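Local coordinates for protein 5'-deoxynucleotidase (Pyrococcus horikoshii, PDB 2CQZ) that probably hydrolyses 2'-deoxyribonucleoside 5'-phosphates to the deoxynucleoside and phosphate, as a homodimeric, metal-dependent phosphatase of the HD-domain superfamily, at residues A[75-80]-A[88-93]. Numbering follows the deposited sequence.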
loop_
_atom_site.group_PDB
_atom_site.type_symbol
_atom_site.label_atom_id
_atom_site.label_comp_id
_atom_site.label_asym_id
_atom_site.label_seq_id
_atom_site.Cartn_x
_atom_site.Cartn_y
_atom_site.Cartn_z
ATOM N N ALA A 75 -21.766 3.407 0.369
ATOM C CA ALA A 75 -21.020 4.660 0.236
ATOM C C ALA A 75 -21.074 5.428 1.558
ATOM O O ALA A 75 -20.218 6.270 1.848
ATOM C CB ALA A 75 -21.604 5.511 -0.890
ATOM N N ILE A 76 -22.090 5.134 2.357
ATOM C CA ILE A 76 -22.244 5.769 3.652
ATOM C C ILE A 76 -22.036 4.723 4.737
ATOM O O ILE A 76 -21.302 4.945 5.682
ATOM C CB ILE A 76 -23.663 6.389 3.799
ATOM C CG1 ILE A 76 -23.773 7.633 2.920
ATOM C CG2 ILE A 76 -23.965 6.725 5.263
ATOM C CD1 ILE A 76 -25.190 8.127 2.778
ATOM N N ILE A 77 -22.661 3.565 4.573
ATOM C CA ILE A 77 -22.511 2.621 5.710
ATOM C C ILE A 77 -21.274 1.708 5.672
ATOM O O ILE A 77 -20.817 1.170 6.678
ATOM C CB ILE A 77 -23.766 1.734 6.115
ATOM C CG1 ILE A 77 -24.296 0.667 5.084
ATOM C CG2 ILE A 77 -24.871 2.455 6.858
ATOM C CD1 ILE A 77 -25.175 -0.428 5.765
ATOM N N THR A 78 -20.540 1.628 4.560
ATOM C CA THR A 78 -19.291 0.869 4.440
ATOM C C THR A 78 -19.715 -0.594 4.326
ATOM O O THR A 78 -20.823 -0.960 4.729
ATOM C CB THR A 78 -18.323 1.011 5.654
ATOM O OG1 THR A 78 -18.777 0.202 6.740
ATOM C CG2 THR A 78 -18.211 2.451 6.100
ATOM N N ASP A 79 -18.843 -1.426 3.765
ATOM C CA ASP A 79 -19.148 -2.835 3.571
ATOM C C ASP A 79 -19.013 -3.626 4.857
ATOM O O ASP A 79 -18.043 -4.362 5.037
ATOM C CB ASP A 79 -18.227 -3.410 2.488
ATOM C CG ASP A 79 -18.435 -4.895 2.264
ATOM O OD1 ASP A 79 -19.601 -5.355 2.305
ATOM O OD2 ASP A 79 -17.429 -5.603 2.029
ATOM N N ILE A 80 -19.984 -3.469 5.753
ATOM C CA ILE A 80 -19.977 -4.181 7.030
ATOM C C ILE A 80 -19.969 -5.668 6.718
ATOM O O ILE A 80 -20.894 -6.180 6.106
ATOM C CB ILE A 80 -21.216 -3.828 7.845
ATOM C CG1 ILE A 80 -21.218 -2.327 8.138
ATOM C CG2 ILE A 80 -21.241 -4.638 9.121
ATOM C CD1 ILE A 80 -22.530 -1.810 8.685
ATOM N N VAL A 88 -25.119 -6.469 13.802
ATOM C CA VAL A 88 -25.638 -5.261 13.148
ATOM C C VAL A 88 -26.638 -5.602 12.039
ATOM O O VAL A 88 -26.390 -6.443 11.184
ATOM C CB VAL A 88 -24.467 -4.464 12.559
ATOM C CG1 VAL A 88 -24.997 -3.245 11.803
ATOM C CG2 VAL A 88 -23.541 -3.996 13.665
ATOM N N ASP A 89 -27.829 -4.976 12.081
ATOM C CA ASP A 89 -28.767 -5.166 10.973
ATOM C C ASP A 89 -28.361 -4.342 9.741
ATOM O O ASP A 89 -28.802 -3.219 9.535
ATOM C CB ASP A 89 -30.181 -4.781 11.428
ATOM C CG ASP A 89 -31.201 -5.427 10.495
ATOM O OD1 ASP A 89 -30.931 -5.504 9.294
ATOM O OD2 ASP A 89 -32.241 -5.864 10.977
ATOM N N LYS A 90 -27.498 -4.866 8.873
ATOM C CA LYS A 90 -27.061 -4.125 7.692
ATOM C C LYS A 90 -28.235 -3.818 6.778
ATOM O O LYS A 90 -28.319 -2.724 6.206
ATOM C CB LYS A 90 -25.996 -4.922 6.919
ATOM C CG LYS A 90 -25.388 -4.175 5.720
ATOM C CD LYS A 90 -24.250 -4.962 5.067
ATOM C CE LYS A 90 -23.540 -4.139 3.988
ATOM N NZ LYS A 90 -22.442 -4.894 3.306
ATOM N N ASP A 91 -29.149 -4.780 6.661
ATOM C CA ASP A 91 -30.336 -4.638 5.804
ATOM C C ASP A 91 -31.215 -3.461 6.194
ATOM O O ASP A 91 -31.671 -2.700 5.341
ATOM C CB ASP A 91 -31.155 -5.905 5.870
ATOM C CG ASP A 91 -30.335 -7.115 5.549
ATOM O OD1 ASP A 91 -30.099 -7.385 4.345
ATOM O OD2 ASP A 91 -29.901 -7.781 6.516
ATOM N N LYS A 92 -31.467 -3.328 7.485
ATOM C CA LYS A 92 -32.265 -2.237 7.975
ATOM C C LYS A 92 -31.565 -0.937 7.569
ATOM O O LYS A 92 -32.166 -0.057 6.959
ATOM C CB LYS A 92 -32.393 -2.382 9.492
ATOM C CG LYS A 92 -33.305 -1.400 10.177
ATOM C CD LYS A 92 -33.772 -2.014 11.497
ATOM C CE LYS A 92 -34.164 -0.965 12.526
ATOM N NZ LYS A 92 -34.786 -1.628 13.729
ATOM N N ALA A 93 -30.282 -0.825 7.882
ATOM C CA ALA A 93 -29.546 0.383 7.542
ATOM C C ALA A 93 -29.536 0.659 6.040
ATOM O O ALA A 93 -29.698 1.801 5.617
ATOM C CB ALA A 93 -28.123 0.306 8.066
#
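Lys90, in the first turn of helix 90-100, reaches across to the loop that follows helix 74-77 and grips it with its ammonium end. Lys90 NZ forms a salt bridge with Asp79 OD1 at 3.0 Å. Lys90 NZ also gives a weak hydrogen bond, 3.4 Å long, to the backbone Ile80 O. A second salt bridge, to Glu74, makes this lysine the shared cation of two neighbouring acids. With CG anti to the backbone N (chi1 -175°) and every later torsion also anti, the chain is stretched to full length, which carries the ammonium group across to Asp79. Asp79 OD2 has a weak hydrogen bond of its own, from the backbone N of Met20.

The apolar contacts line up beside this polar arm. Ile77 CD1 touches both Lys90 CG and Ala93 CB, each at 3.8 Å, and further along Ile80 CD1 faces Val88 CG1 at 4.2 Å. Val88 and Ala93 also pack on Ala93 and Val88 of the second subunit, which places this side of the contact probably at the dimer interface.

Asp89 sits at the N-cap of helix 90-100, and its OD1 accepts from Lys92 N at 2.9 Å, from well above the carboxylate plane.

A methionine in place of Lys90 would probably leave Asp79 and Glu74 close together without their shared counter-charge. The Asp79 side chain lies about 7 Å from the bound nickel, so this buried ion cluster ties helix 90-100 to a loop bordering the HD-type metal site.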